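Local coordinates for FACT complex subunit POB3 (Chaetomium thermophilum var. thermophilum, PDB 4KHB), which probably acts, as part of the FACT complex, as a histone chaperone that reorganises nucleosomes during transcription, replication and repair, here represented by its N-terminal PH-like domains, at residues A52-A57 and L98-H103; S104-N109 and N123-P128; F130-S135 and I181-P186. One frame throughout, in Å; residues are numbered along the deposited sequence.

Contact 1 of 3, residues A52-A57 and L98-H103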
loop_
_atom_site.group_PDB
_atom_site.type_symbol
_atom_site.label_atom_id
_atom_site.label_comp_id
_atom_site.label_asym_id
_atom_site.label_seq_id
_atom_site.Cartn_x
_atom_site.Cartn_y
_atom_site.Cartn_z
ATOM N N ALA H 52 2.998 11.193 -13.129
ATOM C CA ALA H 52 3.673 11.208 -11.836
ATOM C C ALA H 52 2.754 11.655 -10.705
ATOM O O ALA H 52 1.963 12.589 -10.867
ATOM C CB ALA H 52 4.906 12.096 -11.896
ATOM N N GLN H 53 2.877 10.999 -9.555
ATOM C CA GLN H 53 2.066 11.334 -8.389
ATOM C C GLN H 53 2.940 11.630 -7.176
ATOM O O GLN H 53 3.980 10.998 -6.974
ATOM C CB GLN H 53 1.085 10.201 -8.059
ATOM C CG GLN H 53 0.050 9.915 -9.141
ATOM C CD GLN H 53 -0.801 8.700 -8.818
ATOM O OE1 GLN H 53 -0.608 8.048 -7.791
ATOM N NE2 GLN H 53 -1.749 8.391 -9.694
ATOM N N TRP H 54 2.503 12.591 -6.367
ATOM C CA TRP H 54 3.229 12.991 -5.170
ATOM C C TRP H 54 2.364 12.713 -3.943
ATOM O O TRP H 54 1.223 13.179 -3.870
ATOM C CB TRP H 54 3.550 14.480 -5.272
ATOM C CG TRP H 54 4.036 15.127 -4.018
ATOM C CD1 TRP H 54 3.293 15.833 -3.116
ATOM C CD2 TRP H 54 5.384 15.165 -3.545
ATOM N NE1 TRP H 54 4.096 16.293 -2.100
ATOM C CE2 TRP H 54 5.386 15.897 -2.342
ATOM C CE3 TRP H 54 6.590 14.646 -4.019
ATOM C CZ2 TRP H 54 6.551 16.119 -1.606
ATOM C CZ3 TRP H 54 7.742 14.866 -3.288
ATOM C CH2 TRP H 54 7.717 15.598 -2.100
ATOM N N SER H 55 2.904 11.963 -2.983
ATOM C CA SER H 55 2.166 11.640 -1.762
ATOM C C SER H 55 3.076 11.214 -0.612
ATOM O O SER H 55 4.258 10.916 -0.809
ATOM C CB SER H 55 1.130 10.543 -2.033
ATOM O OG SER H 55 1.759 9.301 -2.299
ATOM N N ARG H 56 2.516 11.185 0.593
ATOM C CA ARG H 56 3.270 10.794 1.779
ATOM C C ARG H 56 3.272 9.279 1.954
ATOM O O ARG H 56 2.234 8.630 1.839
ATOM C CB ARG H 56 2.693 11.466 3.026
ATOM C CG ARG H 56 3.424 11.118 4.313
ATOM C CD ARG H 56 4.333 12.253 4.756
ATOM N NE ARG H 56 4.822 12.062 6.118
ATOM C CZ ARG H 56 4.534 12.868 7.135
ATOM N NH1 ARG H 56 3.756 13.926 6.946
ATOM N NH2 ARG H 56 5.023 12.617 8.342
ATOM N N ALA H 57 4.448 8.722 2.232
ATOM C CA ALA H 57 4.586 7.283 2.422
ATOM C C ALA H 57 5.574 7.024 3.555
ATOM O O ALA H 57 6.033 7.955 4.216
ATOM C CB ALA H 57 5.265 6.653 1.216
ATOM N N LEU H 98 2.976 16.941 -11.930
ATOM C CA LEU H 98 3.144 16.137 -10.723
ATOM C C LEU H 98 1.904 16.284 -9.853
ATOM O O LEU H 98 1.743 17.276 -9.143
ATOM C CB LEU H 98 4.402 16.552 -9.956
ATOM C CG LEU H 98 4.749 15.738 -8.706
ATOM C CD1 LEU H 98 4.837 14.262 -9.044
ATOM C CD2 LEU H 98 6.061 16.211 -8.091
ATOM N N GLU H 99 1.027 15.290 -9.919
ATOM C CA GLU H 99 -0.261 15.366 -9.248
ATOM C C GLU H 99 -0.140 15.152 -7.744
ATOM O O GLU H 99 0.469 14.180 -7.294
ATOM C CB GLU H 99 -1.222 14.339 -9.854
ATOM C CG GLU H 99 -2.525 14.166 -9.094
ATOM C CD GLU H 99 -3.415 13.104 -9.703
ATOM O OE1 GLU H 99 -2.956 12.386 -10.617
ATOM O OE2 GLU H 99 -4.579 12.989 -9.267
ATOM N N ASN H 100 -0.727 16.059 -6.970
ATOM C CA ASN H 100 -0.846 15.856 -5.534
ATOM C C ASN H 100 -1.962 14.854 -5.272
ATOM O O ASN H 100 -3.136 15.138 -5.521
ATOM C CB ASN H 100 -1.127 17.182 -4.821
ATOM C CG ASN H 100 -1.022 17.071 -3.306
ATOM O OD1 ASN H 100 -1.557 16.143 -2.696
ATOM N ND2 ASN H 100 -0.328 18.020 -2.693
ATOM N N LYS H 101 -1.592 13.683 -4.763
ATOM C CA LYS H 101 -2.536 12.583 -4.619
ATOM C C LYS H 101 -2.653 12.152 -3.166
ATOM O O LYS H 101 -1.912 11.276 -2.716
ATOM C CB LYS H 101 -2.077 11.398 -5.474
ATOM C CG LYS H 101 -3.145 10.333 -5.701
ATOM C CD LYS H 101 -4.176 10.784 -6.725
ATOM C CE LYS H 101 -4.800 9.594 -7.443
ATOM N NZ LYS H 101 -5.855 10.009 -8.410
ATOM N N GLU H 102 -3.581 12.766 -2.433
ATOM C CA GLU H 102 -3.813 12.385 -1.043
ATOM C C GLU H 102 -4.408 10.991 -0.944
ATOM O O GLU H 102 -5.269 10.608 -1.742
ATOM C CB GLU H 102 -4.756 13.367 -0.338
ATOM C CG GLU H 102 -4.100 14.636 0.186
ATOM C CD GLU H 102 -5.014 15.408 1.122
ATOM O OE1 GLU H 102 -5.808 14.767 1.843
ATOM O OE2 GLU H 102 -4.929 16.654 1.150
ATOM N N HIS H 103 -3.943 10.235 0.043
ATOM C CA HIS H 103 -4.523 8.934 0.337
ATOM C C HIS H 103 -5.505 9.025 1.502
ATOM O O HIS H 103 -5.389 9.914 2.352
ATOM C CB HIS H 103 -3.421 7.908 0.610
ATOM C CG HIS H 103 -2.692 7.469 -0.623
ATOM N ND1 HIS H 103 -1.890 8.316 -1.357
ATOM C CD2 HIS H 103 -2.656 6.273 -1.256
ATOM C CE1 HIS H 103 -1.384 7.658 -2.386
ATOM N NE2 HIS H 103 -1.833 6.416 -2.347
HETATM O O HOH W 1 -0.183 14.232 -1.145
HETATM O O HOH W 2 -0.866 10.779 0.886
#

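Contact 2 of 3, residues S104-N109 and N123-P128. With SO4 (sulfate ion), chain P; SO4 (sulfate ion), chain Q.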
loop_
_atom_site.group_PDB
_atom_site.type_symbol
_atom_site.label_atom_id
_atom_site.label_comp_id
_atom_site.label_asym_id
_atom_site.label_seq_id
_atom_site.Cartn_x
_atom_site.Cartn_y
_atom_site.Cartn_z
ATOM N N SER H 104 -6.464 8.103 1.538
ATOM C CA SER H 104 -7.486 8.086 2.585
ATOM C C SER H 104 -6.904 7.610 3.914
ATOM O O SER H 104 -6.129 6.651 3.950
ATOM C CB SER H 104 -8.661 7.194 2.168
ATOM O OG SER H 104 -9.665 7.179 3.165
ATOM N N LEU H 105 -7.267 8.286 5.002
ATOM C CA LEU H 105 -6.737 7.933 6.317
ATOM C C LEU H 105 -7.806 7.529 7.339
ATOM O O LEU H 105 -7.492 7.348 8.518
ATOM C CB LEU H 105 -5.919 9.106 6.875
ATOM C CG LEU H 105 -4.634 9.491 6.132
ATOM C CD1 LEU H 105 -3.995 10.717 6.761
ATOM C CD2 LEU H 105 -3.655 8.334 6.112
ATOM N N ARG H 106 -9.057 7.381 6.903
ATOM C CA ARG H 106 -10.139 7.064 7.842
ATOM C C ARG H 106 -10.135 5.609 8.319
ATOM O O ARG H 106 -10.735 5.284 9.347
ATOM C CB ARG H 106 -11.525 7.529 7.360
ATOM C CG ARG H 106 -11.886 7.240 5.917
ATOM C CD ARG H 106 -12.395 8.515 5.249
ATOM N NE ARG H 106 -13.765 8.423 4.746
ATOM C CZ ARG H 106 -14.584 9.465 4.623
ATOM N NH1 ARG H 106 -14.175 10.681 4.964
ATOM N NH2 ARG H 106 -15.811 9.298 4.154
ATOM N N GLY H 107 -9.468 4.739 7.566
ATOM C CA GLY H 107 -9.355 3.347 7.957
ATOM C C GLY H 107 -10.554 2.495 7.596
ATOM O O GLY H 107 -10.831 1.488 8.252
ATOM N N TRP H 108 -11.275 2.903 6.556
ATOM C CA TRP H 108 -12.420 2.137 6.079
ATOM C C TRP H 108 -11.974 0.974 5.202
ATOM O O TRP H 108 -10.882 1.001 4.621
ATOM C CB TRP H 108 -13.377 3.033 5.295
ATOM C CG TRP H 108 -14.097 4.039 6.142
ATOM C CD1 TRP H 108 -13.876 4.307 7.461
ATOM C CD2 TRP H 108 -15.155 4.914 5.726
ATOM N NE1 TRP H 108 -14.733 5.293 7.892
ATOM C CE2 TRP H 108 -15.528 5.683 6.846
ATOM C CE3 TRP H 108 -15.821 5.122 4.514
ATOM C CZ2 TRP H 108 -16.540 6.642 6.790
ATOM C CZ3 TRP H 108 -16.827 6.072 4.462
ATOM C CH2 TRP H 108 -17.175 6.820 5.593
ATOM N N ASN H 109 -12.821 -0.048 5.110
ATOM C CA ASN H 109 -12.540 -1.204 4.263
ATOM C C ASN H 109 -13.571 -1.375 3.152
ATOM O O ASN H 109 -13.651 -2.439 2.530
ATOM C CB ASN H 109 -12.441 -2.487 5.095
ATOM C CG ASN H 109 -13.791 -2.946 5.622
ATOM O OD1 ASN H 109 -14.598 -2.137 6.082
ATOM N ND2 ASN H 109 -14.042 -4.248 5.555
ATOM N N ASN H 123 -10.195 2.451 -3.702
ATOM C CA ASN H 123 -10.537 3.835 -3.405
ATOM C C ASN H 123 -11.603 3.941 -2.318
ATOM O O ASN H 123 -12.594 3.206 -2.334
ATOM C CB ASN H 123 -11.011 4.555 -4.676
ATOM C CG ASN H 123 -9.868 4.912 -5.613
ATOM O OD1 ASN H 123 -8.886 5.527 -5.200
ATOM N ND2 ASN H 123 -9.997 4.537 -6.880
ATOM N N VAL H 124 -11.390 4.860 -1.379
ATOM C CA VAL H 124 -12.373 5.160 -0.343
ATOM C C VAL H 124 -12.910 6.562 -0.588
ATOM O O VAL H 124 -12.203 7.548 -0.355
ATOM C CB VAL H 124 -11.751 5.084 1.063
ATOM C CG1 VAL H 124 -12.768 5.476 2.124
ATOM C CG2 VAL H 124 -11.229 3.687 1.332
ATOM N N GLN H 125 -14.155 6.644 -1.056
ATOM C CA GLN H 125 -14.747 7.904 -1.512
ATOM C C GLN H 125 -13.823 8.650 -2.476
ATOM O O GLN H 125 -13.559 9.845 -2.309
ATOM C CB GLN H 125 -15.151 8.792 -0.331
ATOM C CG GLN H 125 -16.425 8.315 0.364
ATOM C CD GLN H 125 -17.664 8.525 -0.489
ATOM O OE1 GLN H 125 -17.783 9.523 -1.202
ATOM N NE2 GLN H 125 -18.591 7.576 -0.428
ATOM N N ASN H 126 -13.328 7.908 -3.465
ATOM C CA ASN H 126 -12.505 8.434 -4.555
ATOM C C ASN H 126 -11.082 8.857 -4.170
ATOM O O ASN H 126 -10.407 9.547 -4.933
ATOM C CB ASN H 126 -13.232 9.539 -5.328
ATOM C CG ASN H 126 -14.110 8.989 -6.438
ATOM O OD1 ASN H 126 -13.612 8.510 -7.457
ATOM N ND2 ASN H 126 -15.423 9.057 -6.245
ATOM N N ARG H 127 -10.633 8.436 -2.992
ATOM C CA ARG H 127 -9.241 8.620 -2.597
ATOM C C ARG H 127 -8.630 7.264 -2.269
ATOM O O ARG H 127 -9.211 6.476 -1.521
ATOM C CB ARG H 127 -9.124 9.585 -1.410
ATOM C CG ARG H 127 -9.587 11.002 -1.725
ATOM C CD ARG H 127 -9.354 11.960 -0.569
ATOM N NE ARG H 127 -9.932 13.275 -0.839
ATOM C CZ ARG H 127 -10.303 14.139 0.101
ATOM N NH1 ARG H 127 -10.155 13.838 1.384
ATOM N NH2 ARG H 127 -10.826 15.308 -0.242
ATOM N N PRO H 128 -7.445 6.992 -2.833
ATOM C CA PRO H 128 -6.796 5.684 -2.700
ATOM C C PRO H 128 -6.394 5.368 -1.266
ATOM O O PRO H 128 -5.767 6.193 -0.606
ATOM C CB PRO H 128 -5.547 5.821 -3.583
ATOM C CG PRO H 128 -5.279 7.294 -3.640
ATOM C CD PRO H 128 -6.635 7.938 -3.622
HETATM S S SO4 P . -9.981 10.777 3.773
HETATM O O1 SO4 P . -11.093 11.619 4.188
HETATM O O2 SO4 P . -9.102 11.517 2.880
HETATM O O3 SO4 P . -9.233 10.353 4.945
HETATM O O4 SO4 P . -10.489 9.607 3.077
HETATM S S SO4 Q . -12.909 16.178 2.569
HETATM O O1 SO4 Q . -13.631 17.167 3.356
HETATM O O2 SO4 Q . -12.333 16.807 1.390
HETATM O O3 SO4 Q . -11.843 15.610 3.380
HETATM O O4 SO4 Q . -13.823 15.122 2.162
#

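Contact 3 of 3, residues F130-S135 and I181-P186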
loop_
_atom_site.group_PDB
_atom_site.type_symbol
_atom_site.label_atom_id
_atom_site.label_comp_id
_atom_site.label_asym_id
_atom_site.label_seq_id
_atom_site.Cartn_x
_atom_site.Cartn_y
_atom_site.Cartn_z
ATOM N N PHE H 130 -4.918 2.175 -0.794
ATOM C CA PHE H 130 -3.701 1.471 -1.196
ATOM C C PHE H 130 -3.705 1.067 -2.673
ATOM O O PHE H 130 -4.756 1.042 -3.319
ATOM C CB PHE H 130 -3.449 0.257 -0.300
ATOM C CG PHE H 130 -4.547 -0.767 -0.334
ATOM C CD1 PHE H 130 -4.478 -1.852 -1.197
ATOM C CD2 PHE H 130 -5.639 -0.656 0.517
ATOM C CE1 PHE H 130 -5.484 -2.804 -1.219
ATOM C CE2 PHE H 130 -6.647 -1.601 0.501
ATOM C CZ PHE H 130 -6.570 -2.678 -0.368
ATOM N N GLU H 131 -2.525 0.749 -3.201
ATOM C CA GLU H 131 -2.380 0.371 -4.603
ATOM C C GLU H 131 -1.557 -0.907 -4.728
ATOM O O GLU H 131 -0.577 -1.094 -4.001
ATOM C CB GLU H 131 -1.697 1.494 -5.388
ATOM C CG GLU H 131 -2.440 2.819 -5.379
ATOM C CD GLU H 131 -1.801 3.828 -4.448
ATOM O OE1 GLU H 131 -1.021 3.407 -3.568
ATOM O OE2 GLU H 131 -2.074 5.037 -4.597
ATOM N N ILE H 132 -1.958 -1.787 -5.641
ATOM C CA ILE H 132 -1.206 -3.010 -5.915
ATOM C C ILE H 132 -0.806 -3.078 -7.387
ATOM O O ILE H 132 -1.660 -3.227 -8.263
ATOM C CB ILE H 132 -2.021 -4.263 -5.558
ATOM C CG1 ILE H 132 -2.382 -4.242 -4.074
ATOM C CG2 ILE H 132 -1.220 -5.523 -5.850
ATOM C CD1 ILE H 132 -3.781 -4.712 -3.777
ATOM N N PRO H 133 0.503 -2.955 -7.660
ATOM C CA PRO H 133 1.030 -3.039 -9.028
ATOM C C PRO H 133 0.842 -4.437 -9.605
ATOM O O PRO H 133 1.056 -5.417 -8.891
ATOM C CB PRO H 133 2.526 -2.722 -8.862
ATOM C CG PRO H 133 2.670 -2.132 -7.495
ATOM C CD PRO H 133 1.552 -2.674 -6.665
ATOM N N TYR H 134 0.428 -4.517 -10.868
ATOM C CA TYR H 134 0.169 -5.794 -11.531
ATOM C C TYR H 134 1.401 -6.700 -11.552
ATOM O O TYR H 134 1.284 -7.925 -11.493
ATOM C CB TYR H 134 -0.344 -5.551 -12.957
ATOM C CG TYR H 134 -1.689 -4.852 -13.009
ATOM C CD1 TYR H 134 -2.626 -5.035 -12.000
ATOM C CD2 TYR H 134 -2.011 -3.998 -14.056
ATOM C CE1 TYR H 134 -3.847 -4.400 -12.036
ATOM C CE2 TYR H 134 -3.233 -3.353 -14.100
ATOM C CZ TYR H 134 -4.146 -3.561 -13.085
ATOM O OH TYR H 134 -5.368 -2.928 -13.112
ATOM N N SER H 135 2.580 -6.087 -11.622
ATOM C CA SER H 135 3.836 -6.827 -11.684
ATOM C C SER H 135 4.117 -7.622 -10.410
ATOM O O SER H 135 4.921 -8.555 -10.419
ATOM C CB SER H 135 4.997 -5.872 -11.978
ATOM O OG SER H 135 5.104 -4.873 -10.980
ATOM N N ILE H 181 -4.533 -10.895 -0.650
ATOM C CA ILE H 181 -5.626 -9.970 -0.352
ATOM C C ILE H 181 -6.896 -10.486 -1.018
ATOM O O ILE H 181 -6.872 -10.906 -2.177
ATOM C CB ILE H 181 -5.346 -8.542 -0.864
ATOM C CG1 ILE H 181 -3.964 -8.073 -0.405
ATOM C CG2 ILE H 181 -6.418 -7.575 -0.367
ATOM C CD1 ILE H 181 -3.657 -6.631 -0.744
ATOM N N ARG H 182 -8.002 -10.451 -0.281
ATOM C CA ARG H 182 -9.289 -10.877 -0.810
ATOM C C ARG H 182 -10.278 -9.720 -0.862
ATOM O O ARG H 182 -10.422 -8.971 0.108
ATOM C CB ARG H 182 -9.842 -12.030 0.032
ATOM C CG ARG H 182 -8.923 -13.240 0.069
ATOM C CD ARG H 182 -9.572 -14.429 0.749
ATOM N NE ARG H 182 -8.658 -15.563 0.843
ATOM C CZ ARG H 182 -9.049 -16.824 0.992
ATOM N NH1 ARG H 182 -10.341 -17.114 1.070
ATOM N NH2 ARG H 182 -8.149 -17.794 1.068
ATOM N N PHE H 183 -10.971 -9.581 -1.986
ATOM C CA PHE H 183 -11.935 -8.503 -2.141
ATOM C C PHE H 183 -13.326 -9.086 -2.328
ATOM O O PHE H 183 -13.490 -10.111 -2.997
ATOM C CB PHE H 183 -11.582 -7.644 -3.359
ATOM C CG PHE H 183 -10.274 -6.915 -3.234
ATOM C CD1 PHE H 183 -10.219 -5.666 -2.633
ATOM C CD2 PHE H 183 -9.103 -7.475 -3.724
ATOM C CE1 PHE H 183 -9.017 -4.989 -2.516
ATOM C CE2 PHE H 183 -7.896 -6.806 -3.611
ATOM C CZ PHE H 183 -7.854 -5.560 -3.006
ATOM N N TYR H 184 -14.324 -8.443 -1.731
ATOM C CA TYR H 184 -15.708 -8.757 -2.043
ATOM C C TYR H 184 -16.203 -7.747 -3.064
ATOM O O TYR H 184 -16.349 -6.562 -2.755
ATOM C CB TYR H 184 -16.579 -8.729 -0.787
ATOM C CG TYR H 184 -18.053 -8.855 -1.086
ATOM C CD1 TYR H 184 -18.600 -10.076 -1.453
ATOM C CD2 TYR H 184 -18.902 -7.762 -0.975
ATOM C CE1 TYR H 184 -19.941 -10.201 -1.729
ATOM C CE2 TYR H 184 -20.249 -7.878 -1.244
ATOM C CZ TYR H 184 -20.763 -9.102 -1.620
ATOM O OH TYR H 184 -22.104 -9.229 -1.891
ATOM N N ILE H 185 -16.459 -8.225 -4.277
ATOM C CA ILE H 185 -16.889 -7.371 -5.377
ATOM C C ILE H 185 -18.176 -7.913 -5.985
ATOM O O ILE H 185 -18.145 -8.884 -6.741
ATOM C CB ILE H 185 -15.809 -7.286 -6.480
ATOM C CG1 ILE H 185 -14.457 -6.862 -5.890
ATOM C CG2 ILE H 185 -16.238 -6.327 -7.583
ATOM C CD1 ILE H 185 -13.330 -6.771 -6.906
ATOM N N PRO H 186 -19.311 -7.270 -5.671
ATOM C CA PRO H 186 -20.603 -7.733 -6.202
ATOM C C PRO H 186 -20.691 -7.614 -7.722
ATOM O O PRO H 186 -19.984 -6.807 -8.324
ATOM C CB PRO H 186 -21.633 -6.808 -5.531
ATOM C CG PRO H 186 -20.879 -5.824 -4.709
ATOM C CD PRO H 186 -19.411 -6.018 -4.899
#

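Contact 1 of 3, residues A52-A57 and L98-H103
The indole of Trp54 has the side-chain amide of Asn100 at its edge, near its plane, with Trp54 CD1 4.3 Å from Asn100 ND2. Leu98 CD2 approaches the same ring obliquely. Two tyrosines also meet it, Tyr61 nearly parallel to the indole and Tyr83 at a steep angle. The two strands run parallel, their short axes 37° apart. Glu99 bonds both ways: its N donates to Ala52 O at 3.0 Å, and its O takes Trp54 N at 2.7 Å, nearly in line with the C=O. Lys101 N then reaches Trp54 O, which also receives a water shared with Asn100 OD1.

Leu98 swings CG away from its own N (chi1 -177°), which brings CD1 to 3.6 Å from Ala52 CB and CG to 3.8 Å from Trp54 CB. With Leu86 of helix 83-92 touching both Trp54 and Leu98, this face is mainly apolar, with the Asn100 amide at its margin. Cutting the side chain back to an alanine here would probably open a gap beside Ala52 and leave the Trp54 indole freer to shift.

The other face is polar. Gln53 and Glu99 run side by side, their end planes 75° apart, and Lys101 NZ makes a weak salt bridge to Glu99 OE2 at 3.4 Å. Further along, Ser55 OG sits 3.5 Å from His103 CE1, while its own hydrogen bond goes to Arg43 of the SPT16D chain. His103 ND1 donates weakly to Lys101 O, and NE2 bonds to Glu131. That carboxylate would tend to stabilise a positively charged imidazole. The chemistry is therefore largely two-sided: mostly greasy packing ties the edge strand to its helix, and the polar face leads toward the partner subunit.

Contact 2 of 3, residues S104-N109 and N123-P128
A tight beta hairpin, closed by a type I' turn from Val124 to Arg127, is met at Val124 and Arg127 by the incoming chain at Ser104. Val124 N to Arg127 O (2.7 Å) and the return bond from Arg127 N to Val124 O close the turn. Ser104 N adds a bond to Pro128 O, approaching from above the carbonyl plane. Val124 CG1 packs on Trp108 CE3 at 3.9 Å, and Arg106 NE lies 3.6 Å above the Trp108 ring, offset toward its rim.

A sulfate, probably from the crystallisation liquor, sits at the junction. Ser104, with OG anti to N (chi1 -179°), gives it a 2.6 Å bond from OG to O4. Leu105 N points almost straight at O3, 2.9 Å away. From the hairpin side, Arg127 NH1 holds O2 in the plane of its guanidinium, and Arg106 NH1 adds a weak bond to O1. Arg127, extended from CG to NE, also grips a second sulfate through NH1 and NH2, with NH2 to O2 at 2.7 Å.

Backbone groups of loop 104-109 and Trp108 NE1 also bond to the SPT16D chain. This is a type I' beta-hairpin whose flank, with residues 104-106, binds an anion in the crystal.

Contact 3 of 3, residues F130-S135 and I181-P186
Ile132 and Ile181 meet tip to tip, their CD1 atoms 3.6 Å apart, and this is the tight centre of a contact made purely of hydrocarbon. The strands themselves stand well apart, with axes 11.7 Å distant and turned 115° to each other, so the side chains have to span the distance. Beside the isoleucines, Phe130 and Phe183 reach in from opposite directions. Phe130 CZ comes to the edge of the Phe183 ring, 4.0 Å from CE1, while Phe183 meets the Phe130 ring obliquely. Phe130 sets its CG between its own N and carbonyl carbon (chi1 60°), and the ring points toward strand 181-184 beside Ile132. Ile132 CD1 in turn lies in the plane of the Phe130 ring, at its edge, 3.6 Å from CE1, which ties the two neighbours on the strand together.

The diagonal contacts are looser: Ile132 CD1 is 4.2 Å from Phe183 CZ, and Ile181 CD1 is 4.3 Å from Phe130 CE1. Phe152 packs on both isoleucines, and Leu120 and Val150 on Phe183, so the four residues belong to a larger buried core. Beyond them the segments draw apart. Arg182 and Tyr184 leave strand 177-184 on its other side and are partly exposed, Arg182 forming a salt bridge with Glu180, and Ser135 ends on the surface.

Residues 181-184 pair antiparallel with a strand of the SPT16D chain, so the sheet runs on across the interface, and Phe130 also packs on Val45 of that subunit. With no hydrogen bond between the segments, the steeply crossed sheets of this PH-like domain are joined here by apolar packing alone, while directional backbone bonding is spent within each sheet and across the subunit boundary.

The three contacts follow one another along the chain, each closing before the next opens. Contact 1 lies in the N-terminal PH-like domain, contacts 2 and 3 in the SSRP1 family region. Centres are about 14 Å apart for contacts 1 and 2 and for contacts 2 and 3, and about 20 Å for contacts 1 and 3. Residues 98-103 run directly into 104-109, so contact 1 runs straight into contact 2, where His103 packs on Pro128. Contacts 2 and 3 share strand 127-133, entering it at opposite ends. All three reach the SPT16D chain, so the two domains and their junction together build the heterodimer interface.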